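PDB 3IAL: prolyl-tRNA synthetase from Giardia lamblia ATCC 50803, which probably charges tRNA(Pro) with L-proline, using ATP and passing through the prolyl-adenylate that is bound here. Local coordinates for residues Arg166-Asn171 against Ile273-Leu278; Phe103-Gly108 against Leu117-Thr122; Asp215-Ala220 against His242-Arg247. All coordinates share one frame; numbering follows the deposited sequence.

Interaction 1: residues Arg166-Asn171 against Ile273-Leu278. With PR8 (5'-O-[(R)-hydroxy{[(2S)-pyrrolidin-2-ylcarbonyl]oxy}phosphoryl]adenosine), chain H.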
loop_
_atom_site.group_PDB
_atom_site.type_symbol
_atom_site.label_atom_id
_atom_site.label_comp_id
_atom_site.label_asym_id
_atom_site.label_seq_id
_atom_site.Cartn_x
_atom_site.Cartn_y
_atom_site.Cartn_z
ATOM N N ARG B 166 -11.855 6.467 -14.501
ATOM C CA ARG B 166 -10.928 7.496 -14.959
ATOM C C ARG B 166 -9.725 7.639 -14.024
ATOM O O ARG B 166 -8.667 8.079 -14.465
ATOM C CB ARG B 166 -11.649 8.822 -15.165
ATOM C CG ARG B 166 -12.538 8.807 -16.412
ATOM C CD ARG B 166 -13.419 10.029 -16.510
ATOM N NE ARG B 166 -12.696 11.217 -16.941
ATOM C CZ ARG B 166 -12.969 12.471 -16.558
ATOM N NH1 ARG B 166 -13.936 12.747 -15.684
ATOM N NH2 ARG B 166 -12.244 13.466 -17.038
ATOM N N GLU B 167 -9.890 7.277 -12.751
ATOM C CA GLU B 167 -8.744 7.017 -11.868
ATOM C C GLU B 167 -8.727 5.538 -11.512
ATOM O O GLU B 167 -9.666 5.018 -10.932
ATOM C CB GLU B 167 -8.776 7.875 -10.601
ATOM C CG GLU B 167 -7.705 7.480 -9.593
ATOM C CD GLU B 167 -7.408 8.558 -8.561
ATOM O OE1 GLU B 167 -8.190 9.519 -8.448
ATOM O OE2 GLU B 167 -6.377 8.439 -7.860
ATOM N N ILE B 168 -7.631 4.876 -11.856
ATOM C CA ILE B 168 -7.551 3.434 -11.809
ATOM C C ILE B 168 -6.470 2.989 -10.831
ATOM O O ILE B 168 -5.293 3.279 -11.028
ATOM C CB ILE B 168 -7.209 2.872 -13.203
ATOM C CG1 ILE B 168 -8.101 3.497 -14.284
ATOM C CG2 ILE B 168 -7.323 1.332 -13.210
ATOM C CD1 ILE B 168 -7.442 3.511 -15.663
ATOM N N HIS B 169 -6.870 2.256 -9.793
ATOM C CA HIS B 169 -5.919 1.673 -8.857
ATOM C C HIS B 169 -5.317 0.446 -9.531
ATOM O O HIS B 169 -6.043 -0.372 -10.120
ATOM C CB HIS B 169 -6.618 1.317 -7.545
ATOM C CG HIS B 169 -5.682 0.998 -6.424
ATOM N ND1 HIS B 169 -5.448 -0.294 -5.995
ATOM C CD2 HIS B 169 -4.917 1.801 -5.647
ATOM C CE1 HIS B 169 -4.575 -0.269 -5.004
ATOM N NE2 HIS B 169 -4.236 0.987 -4.772
ATOM N N TRP B 170 -3.993 0.329 -9.494
ATOM C CA TRP B 170 -3.334 -0.768 -10.191
ATOM C C TRP B 170 -1.943 -1.063 -9.663
ATOM O O TRP B 170 -1.436 -0.345 -8.811
ATOM C CB TRP B 170 -3.316 -0.493 -11.708
ATOM C CG TRP B 170 -2.142 0.285 -12.295
ATOM C CD1 TRP B 170 -1.241 1.079 -11.642
ATOM C CD2 TRP B 170 -1.809 0.370 -13.686
ATOM N NE1 TRP B 170 -0.355 1.622 -12.537
ATOM C CE2 TRP B 170 -0.687 1.206 -13.800
ATOM C CE3 TRP B 170 -2.354 -0.190 -14.848
ATOM C CZ2 TRP B 170 -0.085 1.483 -15.024
ATOM C CZ3 TRP B 170 -1.753 0.082 -16.067
ATOM C CH2 TRP B 170 -0.631 0.913 -16.142
ATOM N N ASN B 171 -1.341 -2.126 -10.187
ATOM C CA ASN B 171 0.083 -2.369 -10.027
ATOM C C ASN B 171 0.715 -2.528 -11.399
ATOM O O ASN B 171 0.168 -3.225 -12.269
ATOM C CB ASN B 171 0.331 -3.596 -9.146
ATOM C CG ASN B 171 1.816 -3.953 -9.018
ATOM O OD1 ASN B 171 2.412 -4.484 -9.949
ATOM N ND2 ASN B 171 2.398 -3.696 -7.847
ATOM N N ILE B 273 -1.788 -5.127 -13.750
ATOM C CA ILE B 273 -3.101 -5.565 -13.275
ATOM C C ILE B 273 -3.757 -4.428 -12.486
ATOM O O ILE B 273 -3.085 -3.665 -11.794
ATOM C CB ILE B 273 -3.044 -6.846 -12.405
ATOM C CG1 ILE B 273 -2.132 -6.666 -11.186
ATOM C CG2 ILE B 273 -2.599 -8.026 -13.241
ATOM C CD1 ILE B 273 -2.416 -7.669 -10.049
ATOM N N SER B 274 -5.071 -4.314 -12.615
ATOM C CA SER B 274 -5.814 -3.236 -12.008
ATOM C C SER B 274 -6.972 -3.792 -11.167
ATOM O O SER B 274 -7.017 -4.990 -10.868
ATOM C CB SER B 274 -6.354 -2.331 -13.108
ATOM O OG SER B 274 -7.479 -2.929 -13.738
ATOM N N THR B 275 -7.900 -2.902 -10.815
ATOM C CA THR B 275 -9.144 -3.234 -10.113
ATOM C C THR B 275 -10.048 -4.218 -10.870
ATOM O O THR B 275 -10.976 -4.796 -10.285
ATOM C CB THR B 275 -9.972 -1.964 -9.884
ATOM O OG1 THR B 275 -10.211 -1.324 -11.143
ATOM C CG2 THR B 275 -9.244 -0.997 -8.946
ATOM N N ARG B 276 -9.797 -4.385 -12.167
ATOM C CA ARG B 276 -10.497 -5.392 -12.977
ATOM C C ARG B 276 -10.354 -6.824 -12.458
ATOM O O ARG B 276 -11.235 -7.644 -12.680
ATOM C CB ARG B 276 -10.006 -5.338 -14.425
ATOM C CG ARG B 276 -10.455 -4.106 -15.144
ATOM C CD ARG B 276 -9.966 -4.113 -16.564
ATOM N NE ARG B 276 -10.676 -3.135 -17.367
ATOM C CZ ARG B 276 -10.547 -2.992 -18.676
ATOM N NH1 ARG B 276 -9.715 -3.771 -19.369
ATOM N NH2 ARG B 276 -11.268 -2.062 -19.297
ATOM N N VAL B 277 -9.241 -7.130 -11.794
ATOM C CA VAL B 277 -9.047 -8.449 -11.179
ATOM C C VAL B 277 -10.134 -8.684 -10.120
ATOM O O VAL B 277 -10.778 -9.741 -10.104
ATOM C CB VAL B 277 -7.654 -8.589 -10.534
ATOM C CG1 VAL B 277 -7.467 -9.986 -9.935
ATOM C CG2 VAL B 277 -6.548 -8.298 -11.548
ATOM N N LEU B 278 -10.343 -7.681 -9.261
ATOM C CA LEU B 278 -11.410 -7.713 -8.263
ATOM C C LEU B 278 -12.776 -7.805 -8.949
ATOM O O LEU B 278 -13.611 -8.614 -8.558
ATOM C CB LEU B 278 -11.341 -6.483 -7.351
ATOM C CG LEU B 278 -12.370 -6.363 -6.221
ATOM C CD1 LEU B 278 -12.252 -7.541 -5.262
ATOM C CD2 LEU B 278 -12.217 -5.031 -5.470
HETATM C C PR8 H . -0.120 -1.463 -19.497
HETATM N N PR8 H . 1.818 -0.247 -18.719
HETATM O O PR8 H . -0.720 -0.413 -19.260
HETATM P P PR8 H . -2.277 -2.517 -20.141
HETATM N N1 PR8 H . -10.259 0.802 -15.708
HETATM C C2 PR8 H . -9.831 -0.221 -14.977
HETATM N N3 PR8 H . -8.785 -0.966 -15.342
HETATM C C4 PR8 H . -8.120 -0.716 -16.468
HETATM C C5 PR8 H . -8.545 0.342 -17.265
HETATM C C6 PR8 H . -9.635 1.109 -16.862
HETATM N N6 PR8 H . -10.050 2.132 -17.610
HETATM N N7 PR8 H . -7.739 0.396 -18.319
HETATM C C8 PR8 H . -6.842 -0.586 -18.199
HETATM N N9 PR8 H . -7.072 -1.276 -17.073
HETATM C CA PR8 H . 1.378 -1.563 -19.212
HETATM C CB PR8 H . 1.601 -2.556 -18.084
HETATM C CD PR8 H . 2.576 -0.470 -17.493
HETATM C CG PR8 H . 1.872 -1.675 -16.856
HETATM C "C1'" PR8 H . -6.266 -2.453 -16.614
HETATM O O10 PR8 H . -0.668 -2.588 -20.031
HETATM O O1P PR8 H . -2.752 -1.601 -21.210
HETATM C "C2'" PR8 H . -6.446 -3.689 -17.527
HETATM O "O2'" PR8 H . -6.516 -4.881 -16.730
HETATM O O2P PR8 H . -2.739 -4.025 -20.444
HETATM C "C3'" PR8 H . -5.145 -3.733 -18.293
HETATM O "O3'" PR8 H . -4.880 -5.063 -18.747
HETATM C "C4'" PR8 H . -4.224 -3.374 -17.141
HETATM O "O4'" PR8 H . -4.834 -2.153 -16.667
HETATM C "C5'" PR8 H . -2.823 -3.166 -17.673
HETATM O "O5'" PR8 H . -2.822 -2.163 -18.670
#
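Trp170 and Ser274 sit opposite each other as a non-hydrogen-bonded pair where two antiparallel strands of the class II synthetase core run side by side. The sequence and shape of the second segment, a strand running into a helix, with Arg276 just past the junction, match motif 3 of this enzyme class. Next along, Asn171 and Ile273 form a hydrogen-bonded pair: Asn171 N gives to Ile273 O at 2.8 Å, and Ile273 N returns a bond to Asn171 O. Past Ser274 the strand 263-274 has ended, and Thr275 N makes a weak bond to His169 O.

From CB outward, Trp170 touches in turn the neighbouring strand and the ligand. Its CB lies 3.2 Å from Ile273 O and also rests on the CA and CB of Ser274. From there CG takes the position between the backbone N and the carbonyl carbon (chi1 89°), which carries the indole away from the neighbouring strand and up to the prolyl-adenylate. NE1 has a weak bond to Glu172. On the six-membered ring CE3 approaches the ribose O4', CZ3 reaches the prolyl carbonyl O and the phosphoester O5', and CZ2 and CH2 lie along the pyrrolidine. The carbonyl O meets the indole at its edge and in its plane, 3.4 Å from CH2.

The adenine is sandwiched. Ile168 lays CG1, CG2 and CD1 over one face, with CG2 3.4 Å from C2 of PR8. Over the other face comes the extended Arg276, its NE 3.6 Å from C4 of PR8; Ile163 O and Gln237 O, which accept from its NE and NH1, hold the guanidinium there. Ser274 OG, on the same side of the sheet as the indole, does two jobs: it accepts the capping bond from Arg276 N at 3.2 Å, and donates to adenine N3 of PR8 at 2.9 Å.

Interaction 2: residues Phe103-Gly108 against Leu117-Thr122. With PR8 (5'-O-[(R)-hydroxy{[(2S)-pyrrolidin-2-ylcarbonyl]oxy}phosphoryl]adenosine), chain H.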
loop_
_atom_site.group_PDB
_atom_site.type_symbol
_atom_site.label_atom_id
_atom_site.label_comp_id
_atom_site.label_asym_id
_atom_site.label_seq_id
_atom_site.Cartn_x
_atom_site.Cartn_y
_atom_site.Cartn_z
ATOM N N PHE B 103 -4.756 13.808 -18.310
ATOM C CA PHE B 103 -5.113 15.000 -17.544
ATOM C C PHE B 103 -3.877 15.880 -17.459
ATOM O O PHE B 103 -2.800 15.373 -17.176
ATOM C CB PHE B 103 -5.527 14.637 -16.121
ATOM C CG PHE B 103 -6.890 14.024 -16.010
ATOM C CD1 PHE B 103 -8.011 14.823 -15.770
ATOM C CD2 PHE B 103 -7.058 12.651 -16.114
ATOM C CE1 PHE B 103 -9.278 14.256 -15.645
ATOM C CE2 PHE B 103 -8.322 12.073 -15.995
ATOM C CZ PHE B 103 -9.431 12.874 -15.758
ATOM N N TRP B 104 -4.016 17.186 -17.686
ATOM C CA TRP B 104 -2.861 18.092 -17.623
ATOM C C TRP B 104 -2.977 19.066 -16.460
ATOM O O TRP B 104 -3.998 19.740 -16.303
ATOM C CB TRP B 104 -2.689 18.872 -18.934
ATOM C CG TRP B 104 -2.277 17.995 -20.083
ATOM C CD1 TRP B 104 -3.090 17.475 -21.039
ATOM C CD2 TRP B 104 -0.958 17.508 -20.368
ATOM N NE1 TRP B 104 -2.361 16.704 -21.915
ATOM C CE2 TRP B 104 -1.051 16.705 -21.525
ATOM C CE3 TRP B 104 0.294 17.674 -19.758
ATOM C CZ2 TRP B 104 0.059 16.066 -22.091
ATOM C CZ3 TRP B 104 1.401 17.046 -20.321
ATOM C CH2 TRP B 104 1.274 16.245 -21.476
ATOM N N VAL B 105 -1.919 19.117 -15.650
ATOM C CA VAL B 105 -1.756 20.140 -14.634
ATOM C C VAL B 105 -1.001 21.292 -15.270
ATOM O O VAL B 105 0.084 21.100 -15.814
ATOM C CB VAL B 105 -0.963 19.619 -13.409
ATOM C CG1 VAL B 105 -0.653 20.768 -12.436
ATOM C CG2 VAL B 105 -1.737 18.512 -12.719
ATOM N N GLU B 106 -1.580 22.483 -15.205
ATOM C CA GLU B 106 -1.019 23.657 -15.880
ATOM C C GLU B 106 -0.725 24.828 -14.956
ATOM O O GLU B 106 0.032 25.721 -15.329
ATOM C CB GLU B 106 -1.953 24.103 -17.008
ATOM C CG GLU B 106 -2.289 22.969 -17.977
ATOM C CD GLU B 106 -2.794 23.454 -19.323
ATOM O OE1 GLU B 106 -3.342 24.571 -19.397
ATOM O OE2 GLU B 106 -2.648 22.708 -20.311
ATOM N N LYS B 107 -1.314 24.835 -13.761
ATOM C CA LYS B 107 -1.041 25.879 -12.782
ATOM C C LYS B 107 -0.688 25.287 -11.429
ATOM O O LYS B 107 -1.118 24.185 -11.094
ATOM C CB LYS B 107 -2.244 26.811 -12.630
ATOM C CG LYS B 107 -2.534 27.650 -13.865
ATOM C CD LYS B 107 -3.457 28.813 -13.546
ATOM C CE LYS B 107 -3.896 29.543 -14.814
ATOM N NZ LYS B 107 -4.859 28.717 -15.624
ATOM N N GLY B 108 0.119 26.031 -10.677
ATOM C CA GLY B 108 0.375 25.758 -9.271
ATOM C C GLY B 108 0.024 27.019 -8.518
ATOM O O GLY B 108 0.726 28.024 -8.628
ATOM N N LEU B 117 2.528 19.402 -16.518
ATOM C CA LEU B 117 2.676 18.071 -15.928
ATOM C C LEU B 117 1.466 17.215 -16.220
ATOM O O LEU B 117 0.336 17.613 -15.939
ATOM C CB LEU B 117 2.850 18.170 -14.413
ATOM C CG LEU B 117 4.043 18.983 -13.900
ATOM C CD1 LEU B 117 4.007 19.007 -12.389
ATOM C CD2 LEU B 117 5.346 18.402 -14.409
ATOM N N ALA B 118 1.696 16.035 -16.784
ATOM C CA ALA B 118 0.617 15.086 -17.016
ATOM C C ALA B 118 0.453 14.194 -15.794
ATOM O O ALA B 118 1.438 13.776 -15.185
ATOM C CB ALA B 118 0.897 14.250 -18.249
ATOM N N LEU B 119 -0.789 13.915 -15.417
ATOM C CA LEU B 119 -1.044 12.857 -14.457
ATOM C C LEU B 119 -0.796 11.545 -15.204
ATOM O O LEU B 119 -1.310 11.359 -16.305
ATOM C CB LEU B 119 -2.479 12.913 -13.943
ATOM C CG LEU B 119 -2.941 14.212 -13.277
ATOM C CD1 LEU B 119 -4.331 14.005 -12.699
ATOM C CD2 LEU B 119 -1.967 14.670 -12.194
ATOM N N ARG B 120 0.007 10.660 -14.622
ATOM C CA ARG B 120 0.396 9.410 -15.280
ATOM C C ARG B 120 -0.795 8.576 -15.784
ATOM O O ARG B 120 -1.662 8.203 -15.007
ATOM C CB ARG B 120 1.269 8.556 -14.351
ATOM C CG ARG B 120 0.642 8.234 -13.015
ATOM C CD ARG B 120 1.598 7.425 -12.158
ATOM N NE ARG B 120 1.085 7.376 -10.798
ATOM C CZ ARG B 120 1.821 7.341 -9.694
ATOM N NH1 ARG B 120 3.150 7.333 -9.730
ATOM N NH2 ARG B 120 1.198 7.332 -8.530
ATOM N N PRO B 121 -0.860 8.321 -17.096
ATOM C CA PRO B 121 -1.812 7.319 -17.600
ATOM C C PRO B 121 -1.251 5.904 -17.518
ATOM O O PRO B 121 -1.990 4.925 -17.570
ATOM C CB PRO B 121 -1.992 7.727 -19.056
ATOM C CG PRO B 121 -0.690 8.341 -19.435
ATOM C CD PRO B 121 -0.243 9.089 -18.194
ATOM N N THR B 122 0.069 5.837 -17.426
ATOM C CA THR B 122 0.844 4.616 -17.306
ATOM C C THR B 122 2.257 5.196 -17.244
ATOM O O THR B 122 2.473 6.333 -17.686
ATOM C CB THR B 122 0.652 3.652 -18.509
ATOM O OG1 THR B 122 1.497 2.504 -18.342
ATOM C CG2 THR B 122 0.969 4.359 -19.829
HETATM C C PR8 H . -0.120 -1.463 -19.497
HETATM N N PR8 H . 1.818 -0.247 -18.719
HETATM O O PR8 H . -0.720 -0.413 -19.260
HETATM P P PR8 H . -2.277 -2.517 -20.141
HETATM N N1 PR8 H . -10.259 0.802 -15.708
HETATM C C2 PR8 H . -9.831 -0.221 -14.977
HETATM N N3 PR8 H . -8.785 -0.966 -15.342
HETATM C C4 PR8 H . -8.120 -0.716 -16.468
HETATM C C5 PR8 H . -8.545 0.342 -17.265
HETATM C C6 PR8 H . -9.635 1.109 -16.862
HETATM N N6 PR8 H . -10.050 2.132 -17.610
HETATM N N7 PR8 H . -7.739 0.396 -18.319
HETATM C C8 PR8 H . -6.842 -0.586 -18.199
HETATM N N9 PR8 H . -7.072 -1.276 -17.073
HETATM C CA PR8 H . 1.378 -1.563 -19.212
HETATM C CB PR8 H . 1.601 -2.556 -18.084
HETATM C CD PR8 H . 2.576 -0.470 -17.493
HETATM C CG PR8 H . 1.872 -1.675 -16.856
HETATM C "C1'" PR8 H . -6.266 -2.453 -16.614
HETATM O O10 PR8 H . -0.668 -2.588 -20.031
HETATM O O1P PR8 H . -2.752 -1.601 -21.210
HETATM C "C2'" PR8 H . -6.446 -3.689 -17.527
HETATM O "O2'" PR8 H . -6.516 -4.881 -16.730
HETATM O O2P PR8 H . -2.739 -4.025 -20.444
HETATM C "C3'" PR8 H . -5.145 -3.733 -18.293
HETATM O "O3'" PR8 H . -4.880 -5.063 -18.747
HETATM C "C4'" PR8 H . -4.224 -3.374 -17.141
HETATM O "O4'" PR8 H . -4.834 -2.153 -16.667
HETATM C "C5'" PR8 H . -2.823 -3.166 -17.673
HETATM O "O5'" PR8 H . -2.822 -2.163 -18.670
HETATM O O HOH W 1 -3.700 11.508 -17.212
#
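Phe103 meets Leu119 through its CB, which lies 3.7 Å from Leu119 CD1, while its ring runs on away from the hairpin partner to an edge-to-face contact with His154. Its carbonyl O takes the N-H of Leu119 at 3.0 Å, and a water accepting from Phe103 N bridges to Leu119 O.

Trp104 shares a face of the sheet with Ala118. With CG anti to the carbonyl carbon (chi1 -68°), the indole folds back over the partner strand, and Ala118 CB sits over the face of its six-membered ring, 3.5 Å from CZ3. This is a CH-pi contact, displaced toward the rim.

These two strands form an antiparallel beta hairpin of the class II core, and the end of its second strand leads to the prolyl-adenylate site: Thr122 OG1 accepts from the pyrrolidine N of PR8 at 2.8 Å and also bonds Glu124.

Val105 is doubly bonded to Leu117, its N to Leu117 O at 2.7 Å and its O accepting from Leu117 N at 3.1 Å. On the face it shares with Leu117, its CG2 touches Leu119 CD2 at 3.9 Å, the two side chains crossing at about a right angle. Trp104, Val105, Lys107 and Gly108 pair antiparallel with a strand of the second subunit, so the sheet continues across the interface, where Val105 packs on Val105 of that subunit and Lys107 NZ forms a salt bridge with its Glu106.

Interaction 3: residues Asp215-Ala220 against His242-Arg247. With PR8 (5'-O-[(R)-hydroxy{[(2S)-pyrrolidin-2-ylcarbonyl]oxy}phosphoryl]adenosine), chain H.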
loop_
_atom_site.group_PDB
_atom_site.type_symbol
_atom_site.label_atom_id
_atom_site.label_comp_id
_atom_site.label_asym_id
_atom_site.label_seq_id
_atom_site.Cartn_x
_atom_site.Cartn_y
_atom_site.Cartn_z
ATOM N N ASP B 215 -3.465 -4.261 -32.480
ATOM C CA ASP B 215 -3.991 -3.687 -31.230
ATOM C C ASP B 215 -3.052 -3.937 -30.031
ATOM O O ASP B 215 -3.501 -4.093 -28.888
ATOM C CB ASP B 215 -5.396 -4.256 -30.946
ATOM C CG ASP B 215 -6.205 -3.400 -29.977
ATOM O OD1 ASP B 215 -6.010 -2.168 -29.932
ATOM O OD2 ASP B 215 -7.051 -3.974 -29.256
ATOM N N ARG B 216 -1.750 -3.974 -30.306
ATOM C CA ARG B 216 -0.709 -4.041 -29.283
ATOM C C ARG B 216 -0.735 -2.819 -28.364
ATOM O O ARG B 216 -1.183 -1.739 -28.761
ATOM C CB ARG B 216 0.672 -4.037 -29.942
ATOM C CG ARG B 216 1.109 -5.329 -30.559
ATOM C CD ARG B 216 2.398 -5.108 -31.328
ATOM N NE ARG B 216 2.164 -4.379 -32.574
ATOM C CZ ARG B 216 3.087 -3.711 -33.262
ATOM N NH1 ARG B 216 4.344 -3.639 -32.840
ATOM N NH2 ARG B 216 2.742 -3.095 -34.383
ATOM N N PHE B 217 -0.205 -2.992 -27.156
ATOM C CA PHE B 217 0.081 -1.865 -26.270
ATOM C C PHE B 217 0.932 -0.845 -27.042
ATOM O O PHE B 217 1.879 -1.232 -27.734
ATOM C CB PHE B 217 0.816 -2.336 -25.012
ATOM C CG PHE B 217 1.111 -1.238 -24.018
ATOM C CD1 PHE B 217 0.109 -0.740 -23.197
ATOM C CD2 PHE B 217 2.391 -0.717 -23.894
ATOM C CE1 PHE B 217 0.373 0.264 -22.286
ATOM C CE2 PHE B 217 2.665 0.297 -22.971
ATOM C CZ PHE B 217 1.658 0.782 -22.170
ATOM N N PRO B 218 0.567 0.451 -26.964
ATOM C CA PRO B 218 1.273 1.466 -27.746
ATOM C C PRO B 218 2.753 1.546 -27.389
ATOM O O PRO B 218 3.100 1.941 -26.272
ATOM C CB PRO B 218 0.549 2.760 -27.375
ATOM C CG PRO B 218 -0.820 2.316 -26.955
ATOM C CD PRO B 218 -0.593 1.019 -26.253
ATOM N N GLY B 219 3.606 1.158 -28.334
ATOM C CA GLY B 219 5.045 1.102 -28.110
ATOM C C GLY B 219 5.595 -0.311 -27.985
ATOM O O GLY B 219 6.783 -0.531 -28.219
ATOM N N ALA B 220 4.740 -1.268 -27.621
ATOM C CA ALA B 220 5.162 -2.659 -27.458
ATOM C C ALA B 220 5.573 -3.303 -28.779
ATOM O O ALA B 220 5.062 -2.941 -29.834
ATOM C CB ALA B 220 4.050 -3.480 -26.815
ATOM N N HIS B 242 3.672 -7.250 -21.490
ATOM C CA HIS B 242 4.243 -6.732 -22.738
ATOM C C HIS B 242 5.754 -6.851 -22.865
ATOM O O HIS B 242 6.495 -6.619 -21.913
ATOM C CB HIS B 242 3.849 -5.266 -22.890
ATOM C CG HIS B 242 2.407 -5.010 -22.588
ATOM N ND1 HIS B 242 1.408 -5.231 -23.508
ATOM C CD2 HIS B 242 1.791 -4.595 -21.458
ATOM C CE1 HIS B 242 0.241 -4.951 -22.962
ATOM N NE2 HIS B 242 0.443 -4.562 -21.719
ATOM N N ASN B 243 6.196 -7.204 -24.069
ATOM C CA ASN B 243 7.603 -7.165 -24.441
ATOM C C ASN B 243 7.779 -5.907 -25.282
ATOM O O ASN B 243 7.269 -5.825 -26.395
ATOM C CB ASN B 243 7.992 -8.424 -25.229
ATOM C CG ASN B 243 9.507 -8.566 -25.408
ATOM O OD1 ASN B 243 10.232 -7.576 -25.487
ATOM N ND2 ASN B 243 9.983 -9.805 -25.475
ATOM N N LEU B 244 8.466 -4.917 -24.722
ATOM C CA LEU B 244 8.620 -3.615 -25.366
ATOM C C LEU B 244 9.839 -3.555 -26.293
ATOM O O LEU B 244 10.068 -2.542 -26.965
ATOM C CB LEU B 244 8.710 -2.525 -24.298
ATOM C CG LEU B 244 7.513 -2.457 -23.347
ATOM C CD1 LEU B 244 7.691 -1.288 -22.384
ATOM C CD2 LEU B 244 6.203 -2.314 -24.129
ATOM N N GLY B 245 10.606 -4.643 -26.336
ATOM C CA GLY B 245 11.799 -4.719 -27.163
ATOM C C GLY B 245 12.844 -3.710 -26.732
ATOM O O GLY B 245 13.058 -3.489 -25.534
ATOM N N GLN B 246 13.485 -3.092 -27.717
ATOM C CA GLN B 246 14.514 -2.086 -27.477
ATOM C C GLN B 246 14.054 -0.675 -27.850
ATOM O O GLN B 246 14.820 0.278 -27.713
ATOM C CB GLN B 246 15.774 -2.454 -28.257
ATOM C CG GLN B 246 16.506 -3.645 -27.683
ATOM C CD GLN B 246 17.528 -4.226 -28.645
ATOM O OE1 GLN B 246 17.198 -4.581 -29.777
ATOM N NE2 GLN B 246 18.777 -4.348 -28.187
ATOM N N ARG B 247 12.802 -0.540 -28.285
ATOM C CA ARG B 247 12.269 0.733 -28.789
ATOM C C ARG B 247 12.368 1.874 -27.786
ATOM O O ARG B 247 12.861 2.959 -28.116
ATOM C CB ARG B 247 10.806 0.569 -29.235
ATOM C CG ARG B 247 10.643 -0.084 -30.603
ATOM C CD ARG B 247 9.243 -0.688 -30.809
ATOM N NE ARG B 247 8.171 0.311 -30.805
ATOM C CZ ARG B 247 7.897 1.150 -31.806
ATOM N NH1 ARG B 247 6.890 2.008 -31.681
ATOM N NH2 ARG B 247 8.620 1.154 -32.927
HETATM C C PR8 H . -0.120 -1.463 -19.497
HETATM N N PR8 H . 1.818 -0.247 -18.719
HETATM O O PR8 H . -0.720 -0.413 -19.260
HETATM P P PR8 H . -2.277 -2.517 -20.141
HETATM N N1 PR8 H . -10.259 0.802 -15.708
HETATM C C2 PR8 H . -9.831 -0.221 -14.977
HETATM N N3 PR8 H . -8.785 -0.966 -15.342
HETATM C C4 PR8 H . -8.120 -0.716 -16.468
HETATM C C5 PR8 H . -8.545 0.342 -17.265
HETATM C C6 PR8 H . -9.635 1.109 -16.862
HETATM N N6 PR8 H . -10.050 2.132 -17.610
HETATM N N7 PR8 H . -7.739 0.396 -18.319
HETATM C C8 PR8 H . -6.842 -0.586 -18.199
HETATM N N9 PR8 H . -7.072 -1.276 -17.073
HETATM C CA PR8 H . 1.378 -1.563 -19.212
HETATM C CB PR8 H . 1.601 -2.556 -18.084
HETATM C CD PR8 H . 2.576 -0.470 -17.493
HETATM C CG PR8 H . 1.872 -1.675 -16.856
HETATM C "C1'" PR8 H . -6.266 -2.453 -16.614
HETATM O O10 PR8 H . -0.668 -2.588 -20.031
HETATM O O1P PR8 H . -2.752 -1.601 -21.210
HETATM C "C2'" PR8 H . -6.446 -3.689 -17.527
HETATM O "O2'" PR8 H . -6.516 -4.881 -16.730
HETATM O O2P PR8 H . -2.739 -4.025 -20.444
HETATM C "C3'" PR8 H . -5.145 -3.733 -18.293
HETATM O "O3'" PR8 H . -4.880 -5.063 -18.747
HETATM C "C4'" PR8 H . -4.224 -3.374 -17.141
HETATM O "O4'" PR8 H . -4.834 -2.153 -16.667
HETATM C "C5'" PR8 H . -2.823 -3.166 -17.673
HETATM O "O5'" PR8 H . -2.822 -2.163 -18.670
#
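Phe217 has CG anti to its own N (chi1 -178°) and His242 has CG beside its N (chi1 -45°), and these torsions bring the side chains together next to the prolyl group of PR8. The surroundings are the catalytic sheet of a class II synthetase: His242 belongs to the strand 235-245, and Phe217 opens a type II beta turn, ending at Ala220, in the loop between two other strands. Phe217 CB rests over one face of the imidazole in a CH-pi contact, 3.3 Å from ND1 of His242, while the rings themselves are obliquely placed.

Both rings then meet the ligand. Phe217 has one face turned to CA of PR8; its CE1 lies 3.3 Å from the prolyl carbonyl O of PR8, and its CZ is near the pyrrolidine nitrogen. His242 NE2 donates to O10 of PR8 at 2.8 Å, the oxygen joining the prolyl carbonyl to phosphorus, and more weakly to the phosphate oxygen O2P, which lies in the plane of the ring. At the far side of the imidazole ND1 is bonded to Ser223 OG, and the same hydroxyl bonds Phe217 N, so one serine ties down both partners.

Leu244 packs against the turn: its CD2 touches Ala220 CB at 3.6 Å and approaches CD2 of Phe217. Gly219, at backbone angles where a CB would run into the carbonyl O of Pro218, offers its carbonyl O to Arg247. The arginine chain, bent at its third torsion, carries NE to 3.1 Å from Gly219 O, and NH1 goes on to a salt bridge with Asp93. Gly219 O lies in the guanidinium plane of Arg247, yet NE stands 42° out of the carbonyl plane, above it and not on a lone pair.

The three contacts share one prolyl-adenylate and divide it between them: interaction 1 serves the adenine and the prolyl group, interaction 2 the prolyl nitrogen, interaction 3 the prolyl-phosphate linkage. Interactions 1 and 2 touch twice, at Trp170 CH2 to Thr122 OG1 (3.5 Å) and at Arg166 NH2 to Phe103 CZ (3.1 Å). Interactions 2 and 3 meet more lightly, with Thr122 OG1 4.2 Å from Phe217 CZ. Between interactions 1 and 3 the nearest atoms are about 6 Å apart, but their strands 263-274 and 235-245 are neighbours in a sheet. Interactions 1 and 2 also reach the second subunit; interaction 3 does not.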